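Local coordinates for porin (Pseudomonas aeruginosa, PDB 3T24), which forms an outer-membrane beta-barrel channel that probably lets small carboxylate-bearing solutes pass into the bacterial periplasm, at residues 252-257 / 284-289; 305-310 / 341-346. All blocks are in the same frame, centred on the assembly; numbering follows the deposited sequence.

The two contacts tie down opposite ends of one long loop, the connection between strands 270-280 and 310-319. Contact 1 sits near its start and is buried; contact 2 sits near its return to the barrel and lies at the surface. Their centres are about 14 Å apart, at about 17 Å and 24 Å from the centre of the chain, and they meet directly where Phe-285 CB packs at 4.0 Å on Ala-305 CB. A second loop joins them as well: Gly-284 and Lys-307 form backbone hydrogen bonds with the adjacent residues Arg-179 and Lys-178. Such inward-folded loops commonly narrow porin channels, a role that is probable here.

Contact 1. Residues 252-257 / 284-289; sequences SNVDNK and GFAYIN
The side chain of Asn-256 reaches across to Gly-284 and Phe-285, and its atoms in turn meet the Gly-284 peptide and then the phenylalanine. CB comes first, 3.3 Å from Gly-284 O. With CG anti to the backbone N (chi1 173°), the amide is carried on over the Gly-284 carbonyl, where CG still lies 3.4 Å from Gly-284 O. Beyond this point the two branches diverge. ND2 rests 3.3 Å from Gly-284 C, but it makes no hydrogen bond to that peptide; its hydrogen bond goes instead to Thr-283 O, one residue earlier. OD1 turns toward the next residue, 3.5 Å from Phe-285 CA, and reaches the edge of the aromatic ring close to its plane, 3.7 Å from Phe-285 CD1. The amide is steeply inclined to the ring, 71° between their planes, and with the oxygen at the edge the two do not stack; a weak attraction to the polarised ring C-H is possible.

The setting is the wall of an OprD-family beta-barrel, in which the loop following strand 270-280 departs from the wall and heads inward. A backbone hydrogen bond between Asp-255 and Thr-283 holds it just before it leaves. The Phe-285 side chain then packs along the wall, touching Tyr-222, Ala-244 and Met-279 of three strands.

Two residues before Asn-256, the contact becomes wholly apolar. Val-254 presents CG1, the methyl anti to its backbone N, to Ala-286 CB at 4.0 Å, and both residues also touch Tyr-218 and Ser-246. Upstream of the valine, Ser-252 OG closes an ST turn by accepting from Val-254 N over 3.3 Å, a nearly straight bond of 162°, while Phe-217 O is bonded to the same hydroxyl.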
loop_
_atom_site.group_PDB
_atom_site.type_symbol
_atom_site.label_atom_id
_atom_site.label_comp_id
_atom_site.label_asym_id
_atom_site.label_seq_id
_atom_site.Cartn_x
_atom_site.Cartn_y
_atom_site.Cartn_z
ATOM N N SER A 252 -18.871 2.664 -15.345
ATOM C CA SER A 252 -19.076 1.891 -14.115
ATOM C C SER A 252 -20.255 2.444 -13.327
ATOM O O SER A 252 -20.924 3.344 -13.788
ATOM C CB SER A 252 -17.841 1.938 -13.223
ATOM O OG SER A 252 -17.703 3.221 -12.649
ATOM N N ASN A 253 -20.481 1.919 -12.123
ATOM C CA ASN A 253 -21.542 2.428 -11.253
ATOM C C ASN A 253 -20.932 2.975 -9.972
ATOM O O ASN A 253 -21.635 3.194 -8.983
ATOM C CB ASN A 253 -22.553 1.329 -10.892
ATOM C CG ASN A 253 -21.942 0.256 -9.985
ATOM O OD1 ASN A 253 -20.707 0.073 -9.957
ATOM N ND2 ASN A 253 -22.794 -0.467 -9.253
ATOM N N VAL A 254 -19.618 3.167 -9.990
ATOM C CA VAL A 254 -18.916 3.644 -8.811
ATOM C C VAL A 254 -19.608 4.857 -8.185
ATOM O O VAL A 254 -19.915 5.836 -8.861
ATOM C CB VAL A 254 -17.423 3.972 -9.116
ATOM C CG1 VAL A 254 -16.820 4.838 -8.000
ATOM C CG2 VAL A 254 -16.617 2.673 -9.320
ATOM N N ASP A 255 -19.834 4.786 -6.883
ATOM C CA ASP A 255 -20.486 5.868 -6.151
ATOM C C ASP A 255 -20.231 5.664 -4.659
ATOM O O ASP A 255 -20.912 4.864 -3.998
ATOM C CB ASP A 255 -21.982 5.879 -6.442
ATOM C CG ASP A 255 -22.757 6.715 -5.445
ATOM O OD1 ASP A 255 -22.312 7.852 -5.170
ATOM O OD2 ASP A 255 -23.786 6.223 -4.914
ATOM N N ASN A 256 -19.228 6.356 -4.131
ATOM C CA ASN A 256 -18.752 6.033 -2.800
ATOM C C ASN A 256 -18.222 7.225 -2.045
ATOM O O ASN A 256 -17.539 8.093 -2.605
ATOM C CB ASN A 256 -17.663 4.942 -2.892
ATOM C CG ASN A 256 -16.975 4.663 -1.549
ATOM O OD1 ASN A 256 -15.863 5.139 -1.282
ATOM N ND2 ASN A 256 -17.615 3.855 -0.725
ATOM N N LYS A 257 -18.531 7.253 -0.761
ATOM C CA LYS A 257 -17.844 8.149 0.147
ATOM C C LYS A 257 -17.185 7.288 1.214
ATOM O O LYS A 257 -17.779 6.332 1.713
ATOM C CB LYS A 257 -18.814 9.158 0.761
ATOM C CG LYS A 257 -19.782 9.740 -0.247
ATOM C CD LYS A 257 -20.622 10.868 0.349
ATOM C CE LYS A 257 -21.573 11.467 -0.682
ATOM N NZ LYS A 257 -22.571 10.470 -1.183
ATOM N N GLY A 284 -18.737 0.123 -2.601
ATOM C CA GLY A 284 -17.591 0.331 -1.728
ATOM C C GLY A 284 -16.491 1.241 -2.327
ATOM O O GLY A 284 -16.658 1.861 -3.390
ATOM N N PHE A 285 -15.366 1.337 -1.626
ATOM C CA PHE A 285 -14.227 2.174 -2.048
ATOM C C PHE A 285 -13.634 1.829 -3.425
ATOM O O PHE A 285 -13.525 0.655 -3.791
ATOM C CB PHE A 285 -13.138 2.085 -0.995
ATOM C CG PHE A 285 -12.028 3.077 -1.175
ATOM C CD1 PHE A 285 -12.280 4.436 -1.108
ATOM C CD2 PHE A 285 -10.721 2.646 -1.393
ATOM C CE1 PHE A 285 -11.248 5.363 -1.273
ATOM C CE2 PHE A 285 -9.696 3.552 -1.539
ATOM C CZ PHE A 285 -9.947 4.914 -1.475
ATOM N N ALA A 286 -13.265 2.855 -4.185
ATOM C CA ALA A 286 -12.677 2.664 -5.523
ATOM C C ALA A 286 -11.148 2.766 -5.526
ATOM O O ALA A 286 -10.584 3.777 -5.072
ATOM C CB ALA A 286 -13.258 3.669 -6.511
ATOM N N TYR A 287 -10.480 1.726 -6.033
ATOM C CA TYR A 287 -9.006 1.767 -6.183
ATOM C C TYR A 287 -8.475 0.816 -7.249
ATOM O O TYR A 287 -9.108 -0.193 -7.556
ATOM C CB TYR A 287 -8.274 1.564 -4.844
ATOM C CG TYR A 287 -8.517 0.231 -4.133
ATOM C CD1 TYR A 287 -7.498 -0.708 -4.003
ATOM C CD2 TYR A 287 -9.743 -0.058 -3.552
ATOM C CE1 TYR A 287 -7.702 -1.906 -3.327
ATOM C CE2 TYR A 287 -9.959 -1.250 -2.874
ATOM C CZ TYR A 287 -8.936 -2.175 -2.765
ATOM O OH TYR A 287 -9.144 -3.374 -2.094
ATOM N N ILE A 288 -7.325 1.166 -7.831
ATOM C CA ILE A 288 -6.753 0.371 -8.922
ATOM C C ILE A 288 -6.601 -1.080 -8.502
ATOM O O ILE A 288 -6.130 -1.378 -7.406
ATOM C CB ILE A 288 -5.389 0.950 -9.452
ATOM C CG1 ILE A 288 -5.619 2.323 -10.101
ATOM C CG2 ILE A 288 -4.734 0.021 -10.468
ATOM C CD1 ILE A 288 -4.429 3.245 -9.996
ATOM N N ASN A 289 -7.031 -1.976 -9.381
ATOM C CA ASN A 289 -6.931 -3.391 -9.109
ATOM C C ASN A 289 -5.453 -3.802 -8.986
ATOM O O ASN A 289 -4.668 -3.549 -9.885
ATOM C CB ASN A 289 -7.602 -4.180 -10.221
ATOM C CG ASN A 289 -7.633 -5.657 -9.929
ATOM O OD1 ASN A 289 -7.824 -6.061 -8.797
ATOM N ND2 ASN A 289 -7.407 -6.464 -10.931
#

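Contact 2. Residues 305-310 / 341-346; sequences ANKDEK and DLLTTS
Charge dominates the meeting of Lys-307 with Asp-341. The lysine chain runs extended alongside the aspartate and bends only at its last torsion (chi4 -52°), which turns the ammonium aside to a point where it can touch both carboxylates. NZ is 2.9 Å from Asp-341 OD2, taking the anti lone pair, away from the other oxygen. It is equally close, 2.9 Å, to Asp-308 OD2, which it meets on the syn side but well out of the carboxylate plane. The two acids point the same way with nearly parallel planes, only 6° apart, and their OD2 atoms are 4.0 Å from each other.

Hydrogen bonds fix the frames that carry these charges. Across the contact, Asp-341 N donates to Lys-307 O at 3.2 Å. Within 305-310, a type II beta turn runs from Asn-306 to Glu-309 and places Lys-307 and Asp-308 at its two central positions. Its ends are clasped by Glu-309 OE1, which accepts from both the backbone N and the ND2 of Asn-306. On the other side, Asp-341 OD1 accepts from Leu-343 N at 2.7 Å in an Asx turn, approached from above the carboxylate plane. The acid thus serves its own loop with one oxygen and the neighbouring loop with the other.

Apolar contact is confined to the flank of the lysine. Leu-343 crosses its aliphatic chain, bringing CD1 to 3.5 Å from Lys-307 CD, while Lys-307 CG lies against Asp-341 CB.

One ammonium shared by two acids makes a network with a probable net negative charge. The lysine would be expected to offset the repulsion between the aspartates, adding to the backbone bond and the leucine contact that also join these two segments.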
loop_
_atom_site.group_PDB
_atom_site.type_symbol
_atom_site.label_atom_id
_atom_site.label_comp_id
_atom_site.label_asym_id
_atom_site.label_seq_id
_atom_site.Cartn_x
_atom_site.Cartn_y
_atom_site.Cartn_z
ATOM N N ALA A 305 -14.070 -2.656 2.975
ATOM C CA ALA A 305 -14.491 -1.624 2.055
ATOM C C ALA A 305 -15.692 -2.042 1.203
ATOM O O ALA A 305 -15.840 -1.560 0.084
ATOM C CB ALA A 305 -13.315 -1.245 1.154
ATOM N N ASN A 306 -16.523 -2.952 1.716
ATOM C CA ASN A 306 -17.760 -3.355 1.036
ATOM C C ASN A 306 -18.860 -2.287 1.141
ATOM O O ASN A 306 -18.799 -1.405 1.992
ATOM C CB ASN A 306 -18.265 -4.705 1.575
ATOM C CG ASN A 306 -17.273 -5.850 1.331
ATOM O OD1 ASN A 306 -17.121 -6.315 0.201
ATOM N ND2 ASN A 306 -16.611 -6.307 2.392
ATOM N N LYS A 307 -19.856 -2.365 0.267
ATOM C CA LYS A 307 -20.972 -1.416 0.282
ATOM C C LYS A 307 -21.556 -1.247 1.692
ATOM O O LYS A 307 -21.868 -2.233 2.356
ATOM C CB LYS A 307 -22.050 -1.873 -0.692
ATOM C CG LYS A 307 -23.315 -0.990 -0.739
ATOM C CD LYS A 307 -24.300 -1.582 -1.749
ATOM C CE LYS A 307 -25.501 -0.684 -2.050
ATOM N NZ LYS A 307 -26.137 -0.280 -0.787
ATOM N N ASP A 308 -21.634 -0.000 2.155
ATOM C CA ASP A 308 -22.213 0.346 3.458
ATOM C C ASP A 308 -21.420 -0.130 4.671
ATOM O O ASP A 308 -21.806 0.132 5.815
ATOM C CB ASP A 308 -23.666 -0.156 3.583
ATOM C CG ASP A 308 -24.578 0.401 2.513
ATOM O OD1 ASP A 308 -24.412 1.568 2.098
ATOM O OD2 ASP A 308 -25.480 -0.341 2.084
ATOM N N GLU A 309 -20.320 -0.825 4.442
ATOM C CA GLU A 309 -19.568 -1.376 5.562
ATOM C C GLU A 309 -19.071 -0.304 6.540
ATOM O O GLU A 309 -18.533 0.724 6.133
ATOM C CB GLU A 309 -18.418 -2.252 5.056
ATOM C CG GLU A 309 -17.659 -2.992 6.159
ATOM C CD GLU A 309 -16.877 -4.178 5.623
ATOM O OE1 GLU A 309 -16.749 -4.296 4.383
ATOM O OE2 GLU A 309 -16.395 -4.988 6.447
ATOM N N LYS A 310 -19.293 -0.546 7.831
ATOM C CA LYS A 310 -18.701 0.248 8.897
ATOM C C LYS A 310 -17.801 -0.697 9.662
ATOM O O LYS A 310 -18.164 -1.851 9.876
ATOM C CB LYS A 310 -19.756 0.771 9.882
ATOM C CG LYS A 310 -20.889 1.567 9.262
ATOM N N ASP A 341 -24.097 -4.437 2.975
ATOM C CA ASP A 341 -25.170 -4.791 2.083
ATOM C C ASP A 341 -24.792 -6.064 1.307
ATOM O O ASP A 341 -23.779 -6.107 0.591
ATOM C CB ASP A 341 -25.467 -3.631 1.133
ATOM C CG ASP A 341 -26.649 -3.911 0.226
ATOM O OD1 ASP A 341 -27.105 -5.074 0.211
ATOM O OD2 ASP A 341 -27.109 -2.983 -0.480
ATOM N N LEU A 342 -25.615 -7.098 1.451
ATOM C CA LEU A 342 -25.327 -8.387 0.843
ATOM C C LEU A 342 -25.783 -8.443 -0.600
ATOM O O LEU A 342 -25.473 -9.407 -1.311
ATOM C CB LEU A 342 -25.944 -9.538 1.644
ATOM C CG LEU A 342 -25.436 -9.766 3.073
ATOM C CD1 LEU A 342 -26.324 -10.805 3.760
ATOM C CD2 LEU A 342 -23.971 -10.192 3.121
ATOM N N LEU A 343 -26.532 -7.428 -1.030
ATOM C CA LEU A 343 -26.714 -7.185 -2.470
ATOM C C LEU A 343 -27.766 -8.090 -3.122
ATOM O O LEU A 343 -28.613 -7.629 -3.881
ATOM C CB LEU A 343 -25.361 -7.354 -3.200
ATOM C CG LEU A 343 -24.455 -6.137 -3.494
ATOM C CD1 LEU A 343 -24.584 -5.005 -2.491
ATOM C CD2 LEU A 343 -22.989 -6.559 -3.665
ATOM N N THR A 344 -27.699 -9.382 -2.847
ATOM C CA THR A 344 -28.611 -10.322 -3.493
ATOM C C THR A 344 -29.478 -11.050 -2.487
ATOM O O THR A 344 -30.256 -11.925 -2.842
ATOM C CB THR A 344 -27.848 -11.386 -4.285
ATOM O OG1 THR A 344 -26.903 -12.037 -3.417
ATOM C CG2 THR A 344 -27.125 -10.741 -5.451
ATOM N N THR A 345 -29.315 -10.694 -1.225
ATOM C CA THR A 345 -30.086 -11.293 -0.155
ATOM C C THR A 345 -30.176 -10.252 0.936
ATOM O O THR A 345 -29.284 -9.394 1.073
ATOM C CB THR A 345 -29.412 -12.554 0.415
ATOM O OG1 THR A 345 -30.349 -13.265 1.216
ATOM C CG2 THR A 345 -28.250 -12.193 1.302
ATOM N N SER A 346 -31.264 -10.330 1.686
ATOM C CA SER A 346 -31.550 -9.457 2.813
ATOM C C SER A 346 -30.698 -9.855 3.991
ATOM O O SER A 346 -30.229 -10.999 4.084
ATOM C CB SER A 346 -33.030 -9.612 3.224
ATOM O OG SER A 346 -33.854 -8.735 2.477
#